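Local coordinates for carbohydrate-binding protein (PDB 6N1B) that removes the acetyl group of N-acetylgalactosamine, probably that of the blood group A antigen, and here holds a blood group B trisaccharide, at residues A[200-206]-A[222-228]; A[233-238]-A[267-273]; A[255-261]-A[309-314]; A[285-289]-A[333-339]. All blocks are in the same frame, centred on the assembly; numbering follows the deposited sequence.

Interaction 1. Residues A[200-206]-A[222-228]; sequences DRYDMLS and ANNTGDV. With GLA (alpha-D-galactopyranose), chain B.
Arg201 curls round the carboxylate of Asp227, and most of its side-chain atoms lie close to that group or to the Tyr202 ring. CB covers one face of the Tyr202 ring, 3.4 Å above its plane, and lies 3.3 Å from Asp227 OD1. CG and CD run on past the same oxygen, and a bend at chi3 (-71°) turns the guanidinium back toward it. NE donates to Asp227 OD1 at 2.9 Å, almost straight (170°), in the guanidinium plane but from above that of the carboxylate. At the tip, NH2 makes a weak bond to Asp227 OD2, and NH1 goes to the backbone O of Asp141. Backbone N of Arg201 also reaches Asp227 OD1, at 2.9 Å, on its anti side.

Tyr202 turns its other face to C6 of galactose, centred 3.7 Å above the ring, and its OH bonds to Asp141. Its carbonyl O takes two donors from one face, Thr225 OG1 at 2.7 Å and Thr225 N at 3.0 Å. Further on, Leu205 and Asn223 form an antiparallel hydrogen-bonded pair, with Leu205 CD2 3.7 Å from galactose O4. The ring that meets the sugar is thus backed by Arg201, itself positioned by the salt bridge.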
# COMPACT_ATOMS: atom_id res chain seq x y z
N ASP A 200 -15.68 4.08 -14.40
CA ASP A 200 -14.38 4.56 -14.94
C ASP A 200 -13.31 3.59 -14.48
O ASP A 200 -13.47 2.90 -13.43
CB ASP A 200 -14.12 6.01 -14.47
CG ASP A 200 -14.95 7.02 -15.30
OD1 ASP A 200 -15.34 6.69 -16.43
OD2 ASP A 200 -15.28 8.00 -14.78
N ARG A 201 -12.23 3.56 -15.19
CA ARG A 201 -11.19 2.51 -14.89
C ARG A 201 -10.23 2.87 -13.77
O ARG A 201 -9.79 1.96 -13.08
CB ARG A 201 -10.32 2.29 -16.12
CG ARG A 201 -11.09 1.53 -17.23
CD ARG A 201 -10.27 1.40 -18.53
NE ARG A 201 -10.18 2.75 -19.15
CZ ARG A 201 -9.39 3.04 -20.17
NH1 ARG A 201 -8.70 2.10 -20.77
NH2 ARG A 201 -9.41 4.29 -20.63
N TYR A 202 -9.95 4.18 -13.49
CA TYR A 202 -8.80 4.56 -12.73
C TYR A 202 -9.09 5.63 -11.73
O TYR A 202 -8.25 6.45 -11.34
CB TYR A 202 -7.63 4.96 -13.65
CG TYR A 202 -7.30 3.87 -14.68
CD1 TYR A 202 -6.96 2.55 -14.29
CD2 TYR A 202 -7.26 4.17 -16.01
CE1 TYR A 202 -6.70 1.60 -15.21
CE2 TYR A 202 -7.01 3.18 -16.93
CZ TYR A 202 -6.74 1.89 -16.59
OH TYR A 202 -6.54 0.93 -17.54
N ASP A 203 -10.31 5.61 -11.15
CA ASP A 203 -10.72 6.69 -10.25
C ASP A 203 -10.75 6.33 -8.80
O ASP A 203 -11.19 7.15 -8.02
CB ASP A 203 -12.05 7.32 -10.69
CG ASP A 203 -13.30 6.51 -10.52
OD1 ASP A 203 -13.27 5.41 -9.90
OD2 ASP A 203 -14.40 6.96 -10.96
N MET A 204 -10.17 5.15 -8.42
CA MET A 204 -10.11 4.71 -7.03
C MET A 204 -8.75 4.04 -6.74
O MET A 204 -8.68 2.94 -6.22
CB MET A 204 -11.29 3.68 -6.73
CG MET A 204 -12.53 3.97 -7.07
SD MET A 204 -13.71 2.74 -6.67
CE MET A 204 -13.63 1.48 -7.90
N LEU A 205 -7.65 4.65 -7.23
CA LEU A 205 -6.35 4.05 -7.08
C LEU A 205 -5.83 4.08 -5.66
O LEU A 205 -6.06 5.01 -4.88
CB LEU A 205 -5.31 4.67 -8.00
CG LEU A 205 -5.63 4.71 -9.53
CD1 LEU A 205 -4.48 5.15 -10.30
CD2 LEU A 205 -6.11 3.32 -10.00
N SER A 206 -5.05 3.05 -5.35
CA SER A 206 -4.37 2.98 -4.05
C SER A 206 -5.32 3.22 -2.82
O SER A 206 -5.00 4.07 -1.98
CB SER A 206 -3.17 3.94 -4.01
OG SER A 206 -2.41 3.83 -2.82
N ALA A 222 -8.64 7.27 -1.64
CA ALA A 222 -8.20 6.75 -2.91
C ALA A 222 -7.89 7.91 -3.86
O ALA A 222 -8.38 9.03 -3.65
CB ALA A 222 -9.24 5.80 -3.54
N ASN A 223 -7.06 7.65 -4.88
CA ASN A 223 -6.70 8.70 -5.85
C ASN A 223 -7.55 8.56 -7.10
O ASN A 223 -7.63 7.51 -7.75
CB ASN A 223 -5.21 8.61 -6.18
CG ASN A 223 -4.74 9.65 -7.10
OD1 ASN A 223 -5.33 10.77 -7.14
ND2 ASN A 223 -3.66 9.39 -7.81
N ASN A 224 -8.23 9.68 -7.44
CA ASN A 224 -9.12 9.76 -8.63
C ASN A 224 -8.32 10.25 -9.84
O ASN A 224 -7.94 11.47 -9.84
CB ASN A 224 -10.27 10.65 -8.31
CG ASN A 224 -11.34 10.61 -9.37
OD1 ASN A 224 -10.97 10.53 -10.59
ND2 ASN A 224 -12.60 10.66 -9.01
N THR A 225 -7.99 9.33 -10.73
CA THR A 225 -7.30 9.68 -12.00
C THR A 225 -8.28 9.49 -13.14
O THR A 225 -7.88 9.35 -14.32
CB THR A 225 -5.99 8.92 -12.11
OG1 THR A 225 -6.15 7.59 -12.63
CG2 THR A 225 -5.23 8.88 -10.84
N GLY A 226 -9.55 9.54 -12.84
CA GLY A 226 -10.60 9.44 -13.85
C GLY A 226 -10.57 8.13 -14.61
O GLY A 226 -10.30 7.07 -14.04
N ASP A 227 -10.77 8.24 -15.92
CA ASP A 227 -10.64 7.13 -16.82
C ASP A 227 -9.27 7.17 -17.56
O ASP A 227 -9.11 6.50 -18.59
CB ASP A 227 -11.77 7.08 -17.85
CG ASP A 227 -11.90 5.71 -18.54
OD1 ASP A 227 -11.84 4.68 -17.79
OD2 ASP A 227 -12.19 5.71 -19.74
N VAL A 228 -8.30 7.88 -16.97
CA VAL A 228 -7.03 8.12 -17.69
C VAL A 228 -5.85 7.36 -17.05
O VAL A 228 -5.09 6.75 -17.78
CB VAL A 228 -6.75 9.66 -17.72
CG1 VAL A 228 -5.36 9.93 -18.33
CG2 VAL A 228 -7.86 10.41 -18.47
C1 GLA B . -0.19 1.91 -13.61
C2 GLA B . -0.72 1.13 -12.35
C3 GLA B . -1.99 0.35 -12.74
C4 GLA B . -3.08 1.28 -13.39
C5 GLA B . -2.44 2.15 -14.51
C6 GLA B . -3.31 3.27 -14.92
O2 GLA B . 0.35 0.20 -11.97
O3 GLA B . -2.56 -0.51 -11.47
O4 GLA B . -3.56 2.05 -12.35
O5 GLA B . -1.23 2.88 -14.02
O6 GLA B . -2.76 4.06 -16.06

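Interaction 2. Residues A[233-238]-A[267-273]; sequences GQANFV and QLAPWHQ. With CA (calcium ion), chain C; GLA (alpha-D-galactopyranose), chain B.
Asn236 points its amide at the turn in strand 269-278, and ND2 donates to Pro270 O at 2.9 Å, nearly along the C=O axis and close to the amide plane. The same ND2 lies at the edge of the Trp271 indole, with amide and ring planes 36° apart. Gln234, bent at chi2 (-60°), brings its flat amide across the methyl of Ala269, OE1 to CB 3.4 Å, while NE2 turns to the carbonyls of Phe291 and Gly293. Val238 crosses the proline ring at a slant, CG2 to Pro270 CB 3.9 Å, and slips past Gln273 running the other way.

Beyond Pro270, a classic beta bulge lets Trp271 and His272 both face Gln289. Their rings overlap near the rim, His272 ND1 standing 3.2 Å above the indole plane. ND1 donates to Trp271 O at 2.7 Å, in the imidazole plane but from above that of the carbonyl. Trp271 turns the far edge of its indole to the galactose, CH2 to O5 3.6 Å, and its NE1 bonds to Tyr335 OH. Through its other ring nitrogen, NE2, His272 binds the calcium ion at 2.1 Å, with four waters and Asp120 completing the shell. With ND1 a donor to the backbone, the imidazole is probably held in its rotation and NE2 is left to present its lone pair to the metal.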
# COMPACT_ATOMS: atom_id res chain seq x y z
N GLY A 233 -1.87 12.89 -14.34
CA GLY A 233 -1.00 13.91 -13.79
C GLY A 233 -1.56 14.85 -12.80
O GLY A 233 -2.17 14.46 -11.79
N GLN A 234 -1.37 16.18 -13.03
CA GLN A 234 -1.75 17.25 -12.11
C GLN A 234 -3.29 17.38 -11.99
O GLN A 234 -3.72 18.12 -11.14
CB GLN A 234 -1.08 18.56 -12.54
CG GLN A 234 0.42 18.59 -12.33
CD GLN A 234 0.84 18.39 -10.89
OE1 GLN A 234 0.25 18.94 -9.97
NE2 GLN A 234 1.93 17.54 -10.74
N ALA A 235 -4.08 16.65 -12.80
CA ALA A 235 -5.51 16.58 -12.65
C ALA A 235 -5.97 15.60 -11.58
O ALA A 235 -7.16 15.52 -11.26
CB ALA A 235 -6.20 16.26 -13.95
N ASN A 236 -5.02 14.81 -11.02
CA ASN A 236 -5.35 13.83 -10.00
C ASN A 236 -5.82 14.53 -8.71
O ASN A 236 -5.32 15.58 -8.34
CB ASN A 236 -4.15 12.96 -9.64
CG ASN A 236 -3.66 12.12 -10.80
OD1 ASN A 236 -4.36 11.92 -11.78
ND2 ASN A 236 -2.51 11.44 -10.57
N PHE A 237 -6.71 13.84 -7.97
CA PHE A 237 -7.15 14.35 -6.63
C PHE A 237 -7.64 13.15 -5.80
O PHE A 237 -8.23 12.21 -6.31
CB PHE A 237 -8.23 15.45 -6.77
CG PHE A 237 -9.51 14.99 -7.40
CD1 PHE A 237 -9.63 14.93 -8.71
CD2 PHE A 237 -10.55 14.63 -6.59
CE1 PHE A 237 -10.75 14.52 -9.30
CE2 PHE A 237 -11.76 14.22 -7.16
CZ PHE A 237 -11.87 14.20 -8.53
N VAL A 238 -7.42 13.27 -4.49
CA VAL A 238 -7.83 12.23 -3.55
C VAL A 238 -9.24 12.47 -3.02
O VAL A 238 -9.67 13.62 -2.72
CB VAL A 238 -6.79 12.13 -2.41
CG1 VAL A 238 -7.26 11.32 -1.23
CG2 VAL A 238 -5.47 11.54 -2.91
N GLN A 267 3.40 22.85 -7.25
CA GLN A 267 2.40 21.99 -6.62
C GLN A 267 2.67 20.53 -6.89
O GLN A 267 2.99 20.14 -7.98
CB GLN A 267 1.06 22.44 -7.21
CG GLN A 267 -0.14 21.61 -6.62
CD GLN A 267 -0.39 21.80 -5.17
OE1 GLN A 267 -0.44 22.97 -4.68
NE2 GLN A 267 -0.58 20.67 -4.43
N LEU A 268 2.45 19.74 -5.85
CA LEU A 268 2.55 18.27 -5.97
C LEU A 268 1.20 17.66 -6.17
O LEU A 268 0.19 18.12 -5.60
CB LEU A 268 3.24 17.73 -4.67
CG LEU A 268 4.72 18.16 -4.52
CD1 LEU A 268 5.09 18.09 -3.08
CD2 LEU A 268 5.52 17.24 -5.37
N ALA A 269 1.15 16.57 -6.90
CA ALA A 269 -0.06 15.83 -7.18
C ALA A 269 0.08 14.39 -6.70
O ALA A 269 1.18 13.82 -6.73
CB ALA A 269 -0.35 15.81 -8.68
N PRO A 270 -1.03 13.78 -6.29
CA PRO A 270 -0.98 12.45 -5.74
C PRO A 270 -0.88 11.40 -6.85
O PRO A 270 -1.49 11.48 -7.90
CB PRO A 270 -2.31 12.28 -5.00
CG PRO A 270 -3.26 13.22 -5.78
CD PRO A 270 -2.35 14.36 -6.18
N TRP A 271 -0.19 10.28 -6.50
CA TRP A 271 -0.32 9.03 -7.24
C TRP A 271 -0.87 7.91 -6.40
O TRP A 271 -1.95 7.34 -6.68
CB TRP A 271 1.02 8.56 -7.94
CG TRP A 271 0.85 7.27 -8.70
CD1 TRP A 271 1.51 6.06 -8.42
CD2 TRP A 271 -0.09 6.99 -9.75
NE1 TRP A 271 1.08 5.12 -9.28
CE2 TRP A 271 0.12 5.63 -10.14
CE3 TRP A 271 -0.99 7.78 -10.51
CZ2 TRP A 271 -0.58 5.01 -11.11
CZ3 TRP A 271 -1.68 7.14 -11.52
CH2 TRP A 271 -1.51 5.79 -11.84
N HIS A 272 -0.17 7.53 -5.32
CA HIS A 272 -0.54 6.41 -4.46
C HIS A 272 -0.27 6.87 -3.02
O HIS A 272 0.52 7.79 -2.78
CB HIS A 272 0.23 5.13 -4.81
CG HIS A 272 -0.26 4.31 -5.91
ND1 HIS A 272 -1.13 4.74 -6.88
CD2 HIS A 272 0.03 3.01 -6.21
CE1 HIS A 272 -1.39 3.72 -7.71
NE2 HIS A 272 -0.72 2.65 -7.33
N GLN A 273 -0.90 6.22 -2.03
CA GLN A 273 -0.80 6.70 -0.64
C GLN A 273 -1.18 5.61 0.37
O GLN A 273 -1.89 4.68 0.03
CB GLN A 273 -1.69 7.92 -0.41
CG GLN A 273 -3.18 7.69 -0.73
CD GLN A 273 -3.55 7.75 -2.20
OE1 GLN A 273 -3.03 8.63 -2.96
NE2 GLN A 273 -4.48 6.84 -2.64
CA CA C . -0.87 0.80 -8.30
C1 GLA B . -0.19 1.91 -13.61
C2 GLA B . -0.72 1.13 -12.35
C3 GLA B . -1.99 0.35 -12.74
C4 GLA B . -3.08 1.28 -13.39
C5 GLA B . -2.44 2.15 -14.51
C6 GLA B . -3.31 3.27 -14.92
O2 GLA B . 0.35 0.20 -11.97
O3 GLA B . -2.56 -0.51 -11.47
O4 GLA B . -3.56 2.05 -12.35
O5 GLA B . -1.23 2.88 -14.02
O6 GLA B . -2.76 4.06 -16.06
O HOH W 1 0.37 1.10 -9.84
O HOH W 2 0.64 -0.14 -7.10
O HOH W 3 -0.79 -0.89 -9.62
O HOH W 4 -2.54 1.60 -9.39

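Interaction 3. Residues A[255-261]-A[309-314]; sequences VNGFLGL and GVNWEQ
Asn256 and Asn311 are joined by a single backbone bridge at which both backbone polar atoms of Asn256, N and O, are used. Its N donates to Val310 O at 2.8 Å, almost straight (172°), and its O receives Trp312 N at 2.8 Å. One residue on, the pattern breaks: Gly257 O and Trp312 O, both acceptors, are brought close together. A water satisfies Gly257 O, donating to it at 2.7 Å, and accepts from Gln314 N at 2.9 Å.

Gln314 supplies the next link with its side chain. CG lies anti to the backbone N (chi1 -179°) and the chain stays extended, which carries the amide across to the loop. OE1 accepts from Gly260 N at 2.8 Å, the donor standing well above the amide plane. NE2 gives only a weak bond to Leu261 O, 3.1 Å away, and has Gly316 O as a further partner.

The Phe258 ring and the Trp312 indole pack on the buried side. Phe258 turns an edge to the five-membered ring of Trp312, a T-shaped pair with planes at 75°, and Val255 CB lies 3.9 Å from Trp312 CD1. Trp312 NE1 bonds weakly to Gly309 O, which Trp221 NE1 also reaches. The loop 255-261 is thus fastened to 309-314, which leads into the outermost strand 313-314, by backbone, water and amide in turn, with the aromatic pair within.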
# COMPACT_ATOMS: atom_id res chain seq x y z
N VAL A 255 -10.91 15.38 -0.33
CA VAL A 255 -10.09 15.91 0.79
C VAL A 255 -9.57 17.27 0.35
O VAL A 255 -9.54 17.59 -0.86
CB VAL A 255 -8.95 15.01 1.18
CG1 VAL A 255 -9.44 13.62 1.64
CG2 VAL A 255 -7.88 14.86 0.09
N ASN A 256 -9.16 18.04 1.32
CA ASN A 256 -8.61 19.38 1.10
C ASN A 256 -7.17 19.46 1.52
O ASN A 256 -6.79 18.82 2.53
CB ASN A 256 -9.39 20.44 1.91
CG ASN A 256 -10.85 20.43 1.52
OD1 ASN A 256 -11.78 20.31 2.45
ND2 ASN A 256 -11.16 20.54 0.26
N GLY A 257 -6.35 20.19 0.79
CA GLY A 257 -5.00 20.47 1.25
C GLY A 257 -4.09 19.24 1.21
O GLY A 257 -3.06 19.33 1.94
N PHE A 258 -4.39 18.21 0.47
CA PHE A 258 -3.65 16.94 0.59
C PHE A 258 -2.19 17.12 0.43
O PHE A 258 -1.39 16.60 1.29
CB PHE A 258 -4.26 15.94 -0.39
CG PHE A 258 -3.73 14.54 -0.22
CD1 PHE A 258 -4.01 13.83 0.93
CD2 PHE A 258 -2.91 13.96 -1.19
CE1 PHE A 258 -3.55 12.54 1.12
CE2 PHE A 258 -2.45 12.66 -1.00
CZ PHE A 258 -2.76 11.96 0.11
N LEU A 259 -1.76 17.81 -0.60
CA LEU A 259 -0.36 18.08 -0.85
C LEU A 259 -0.13 19.57 -1.12
O LEU A 259 -1.09 20.26 -1.51
CB LEU A 259 0.19 17.30 -2.03
CG LEU A 259 0.23 15.78 -1.81
CD1 LEU A 259 0.25 15.05 -3.19
CD2 LEU A 259 1.46 15.37 -0.97
N GLY A 260 1.06 20.02 -0.93
CA GLY A 260 1.44 21.40 -1.09
C GLY A 260 2.53 21.61 -2.14
O GLY A 260 2.57 20.91 -3.14
N LEU A 261 3.33 22.64 -1.82
CA LEU A 261 4.41 23.00 -2.73
C LEU A 261 5.72 22.26 -2.37
O LEU A 261 5.99 22.05 -1.18
CB LEU A 261 4.60 24.48 -2.68
CG LEU A 261 3.34 25.39 -2.93
CD1 LEU A 261 3.73 26.86 -3.03
CD2 LEU A 261 2.52 24.95 -4.10
N GLY A 309 -8.83 13.75 8.96
CA GLY A 309 -8.89 12.92 7.78
C GLY A 309 -9.31 13.61 6.50
O GLY A 309 -9.21 13.05 5.41
N VAL A 310 -9.91 14.81 6.69
CA VAL A 310 -10.50 15.61 5.62
C VAL A 310 -9.62 16.72 5.11
O VAL A 310 -9.46 16.89 3.88
CB VAL A 310 -11.90 16.17 6.04
CG1 VAL A 310 -12.61 16.79 4.84
CG2 VAL A 310 -12.78 15.16 6.71
N ASN A 311 -9.09 17.47 6.08
CA ASN A 311 -8.31 18.69 5.83
C ASN A 311 -6.88 18.47 6.20
O ASN A 311 -6.61 18.15 7.38
CB ASN A 311 -8.97 19.81 6.64
CG ASN A 311 -10.40 20.01 6.24
OD1 ASN A 311 -10.66 20.49 5.14
ND2 ASN A 311 -11.34 19.61 7.12
N TRP A 312 -6.00 18.55 5.23
CA TRP A 312 -4.61 18.16 5.38
C TRP A 312 -3.65 19.31 5.24
O TRP A 312 -4.04 20.38 4.72
CB TRP A 312 -4.27 17.12 4.29
CG TRP A 312 -5.05 15.83 4.39
CD1 TRP A 312 -6.35 15.64 4.03
CD2 TRP A 312 -4.63 14.59 4.97
NE1 TRP A 312 -6.78 14.36 4.31
CE2 TRP A 312 -5.71 13.73 4.92
CE3 TRP A 312 -3.44 14.16 5.56
CZ2 TRP A 312 -5.65 12.40 5.47
CZ3 TRP A 312 -3.39 12.91 6.10
CH2 TRP A 312 -4.46 12.02 6.06
N GLU A 313 -2.42 19.07 5.66
CA GLU A 313 -1.32 20.02 5.38
C GLU A 313 -0.05 19.21 5.23
O GLU A 313 0.36 18.50 6.13
CB GLU A 313 -1.20 21.07 6.47
CG GLU A 313 -0.16 22.18 6.14
CD GLU A 313 -0.14 23.24 7.23
OE1 GLU A 313 -0.66 24.22 7.00
OE2 GLU A 313 0.47 23.15 8.26
N GLN A 314 0.64 19.44 4.14
CA GLN A 314 1.94 18.84 3.90
C GLN A 314 2.91 19.33 4.92
O GLN A 314 2.92 20.48 5.31
CB GLN A 314 2.39 19.20 2.52
CG GLN A 314 3.78 18.56 2.13
CD GLN A 314 4.08 18.93 0.67
OE1 GLN A 314 3.33 18.56 -0.22
NE2 GLN A 314 5.21 19.59 0.46
O HOH W 5 -0.71 20.68 1.91

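Interaction 4. Residues A[285-289]-A[333-339]; sequences VCISQ and QIYRSSF
Ile334 meets Gln289 through its backbone: the carbonyl O lies 3.3 Å from Gln289 CG, and Ser299 OG bonds both to that carbonyl and to Gln289 NE2. At Tyr335 the amide of Gln289 rests over the phenol, OE1 3.8 Å above the centre of the ring, with the two planes 57° apart. Gln289 reaches this far because its chain is fully drawn out, with CG anti to the backbone N (chi1 175°). The Tyr335 hydroxyl goes on to Trp271, at the sugar pocket. Arg336 sends its guanidinium away to Asp56 and Asp122, which with Asp274 bind a calcium ion distinct from the one at His272.

Ser337 OG donates back to Tyr335 O at 2.9 Å. Its backbone N gives to a water (2.9 Å) that donates to Ile287 O, also at 2.9 Å. After Ser338 comes Phe339, packed against Ile287, with Phe339 CD1 3.6 Å from Ile287 CD1, and crossing Val285 at about a right angle. Val285 O lies in the plane of that ring at its edge, 3.3 Å from Phe339 CZ.

The strands run roughly antiparallel, at 162°, in different sheets. A water and Ser299 OG link polar groups across this buried, otherwise apolar junction.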
# COMPACT_ATOMS: atom_id res chain seq x y z
N VAL A 285 -1.83 10.57 9.68
CA VAL A 285 -0.56 10.76 8.99
C VAL A 285 -0.60 9.99 7.72
O VAL A 285 -1.04 8.87 7.68
CB VAL A 285 0.62 10.36 9.91
CG1 VAL A 285 1.94 10.58 9.17
CG2 VAL A 285 0.59 11.13 11.23
N CYS A 286 -0.11 10.63 6.62
CA CYS A 286 -0.12 9.97 5.30
C CYS A 286 1.26 10.14 4.64
O CYS A 286 1.86 11.20 4.65
CB CYS A 286 -1.22 10.65 4.44
SG CYS A 286 -1.20 10.06 2.71
N ILE A 287 1.69 8.99 4.08
CA ILE A 287 2.83 9.01 3.18
C ILE A 287 2.26 8.91 1.78
O ILE A 287 1.63 7.92 1.40
CB ILE A 287 3.81 7.81 3.51
CG1 ILE A 287 4.46 8.06 4.82
CG2 ILE A 287 4.82 7.72 2.41
CD1 ILE A 287 5.49 7.01 5.21
N SER A 288 2.53 9.96 1.01
CA SER A 288 2.04 10.11 -0.38
C SER A 288 3.19 9.93 -1.39
O SER A 288 4.18 10.68 -1.31
CB SER A 288 1.42 11.52 -0.54
OG SER A 288 1.16 11.79 -1.88
N GLN A 289 3.03 8.98 -2.29
CA GLN A 289 3.89 8.92 -3.47
C GLN A 289 3.29 9.92 -4.45
O GLN A 289 2.12 9.79 -4.86
CB GLN A 289 3.82 7.50 -4.07
CG GLN A 289 4.60 7.41 -5.36
CD GLN A 289 4.26 6.20 -6.20
OE1 GLN A 289 3.45 5.34 -5.78
NE2 GLN A 289 4.80 6.16 -7.46
N GLN A 333 12.26 5.65 -9.25
CA GLN A 333 11.19 6.34 -8.51
C GLN A 333 10.98 5.64 -7.19
O GLN A 333 11.25 4.41 -7.13
CB GLN A 333 9.90 6.39 -9.32
CG GLN A 333 9.09 5.14 -9.34
CD GLN A 333 8.04 5.10 -10.41
OE1 GLN A 333 7.16 6.13 -10.51
NE2 GLN A 333 7.97 4.09 -11.16
N ILE A 334 10.47 6.39 -6.20
CA ILE A 334 9.91 5.75 -5.05
C ILE A 334 8.46 5.48 -5.31
O ILE A 334 7.73 6.38 -5.81
CB ILE A 334 10.12 6.53 -3.76
CG1 ILE A 334 11.59 6.95 -3.57
CG2 ILE A 334 9.60 5.80 -2.60
CD1 ILE A 334 12.55 5.83 -3.51
N TYR A 335 8.04 4.25 -5.06
CA TYR A 335 6.67 3.81 -5.33
C TYR A 335 5.89 3.72 -3.99
O TYR A 335 6.36 4.17 -2.96
CB TYR A 335 6.67 2.48 -6.16
CG TYR A 335 5.56 2.39 -7.17
CD1 TYR A 335 5.73 3.16 -8.37
CD2 TYR A 335 4.39 1.70 -7.03
CE1 TYR A 335 4.70 3.17 -9.33
CE2 TYR A 335 3.36 1.72 -7.93
CZ TYR A 335 3.55 2.49 -9.12
OH TYR A 335 2.49 2.57 -10.04
N ARG A 336 4.68 3.18 -4.06
CA ARG A 336 3.83 3.23 -2.91
C ARG A 336 4.42 2.59 -1.70
O ARG A 336 5.02 1.51 -1.80
CB ARG A 336 2.47 2.59 -3.29
CG ARG A 336 1.36 2.87 -2.26
CD ARG A 336 1.22 1.90 -1.07
NE ARG A 336 -0.09 2.17 -0.45
CZ ARG A 336 -0.58 1.51 0.61
NH1 ARG A 336 0.13 0.59 1.23
NH2 ARG A 336 -1.74 1.87 1.10
N SER A 337 4.28 3.24 -0.56
CA SER A 337 4.96 2.83 0.66
C SER A 337 3.96 2.69 1.79
O SER A 337 2.89 3.36 1.78
CB SER A 337 6.04 3.84 0.95
OG SER A 337 6.98 3.88 -0.16
N SER A 338 4.22 1.86 2.77
CA SER A 338 3.40 1.65 3.95
C SER A 338 4.20 1.96 5.18
O SER A 338 5.39 1.78 5.20
CB SER A 338 2.91 0.21 3.92
OG SER A 338 2.10 -0.11 5.02
N PHE A 339 3.55 2.41 6.24
CA PHE A 339 4.32 2.76 7.44
C PHE A 339 3.60 2.39 8.70
O PHE A 339 2.35 2.22 8.73
CB PHE A 339 4.69 4.23 7.46
CG PHE A 339 3.58 5.16 7.75
CD1 PHE A 339 2.59 5.46 6.78
CD2 PHE A 339 3.48 5.75 8.92
CE1 PHE A 339 1.58 6.35 7.09
CE2 PHE A 339 2.44 6.64 9.29
CZ PHE A 339 1.53 6.94 8.33
O HOH W 6 2.48 5.49 0.00

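In the fold
Interactions 1 and 2 share the sheet of strands 207-212 to 253-254 through its neighbouring strands 217-224 and 237-243, and interaction 3 begins in the loop that follows. Interactions 2, 3 and 4 reach the sheet 269-314; these successive four-stranded antiparallel sheets are consistent with blades of a beta-propeller. The centres of 1 and 2, and of 2 and 3, are about 11 Å apart, those of 1 and 3 about 18 Å. Along the chain, 1 closes before 2 opens, 2 alternates with 3, and 3 with 4. Interaction 4, its centre about 8 Å from that of the chain, joins strand 283-291 to the next sheet. Interactions 1, 2 and 4 meet round the galactose, 3 lying farther out.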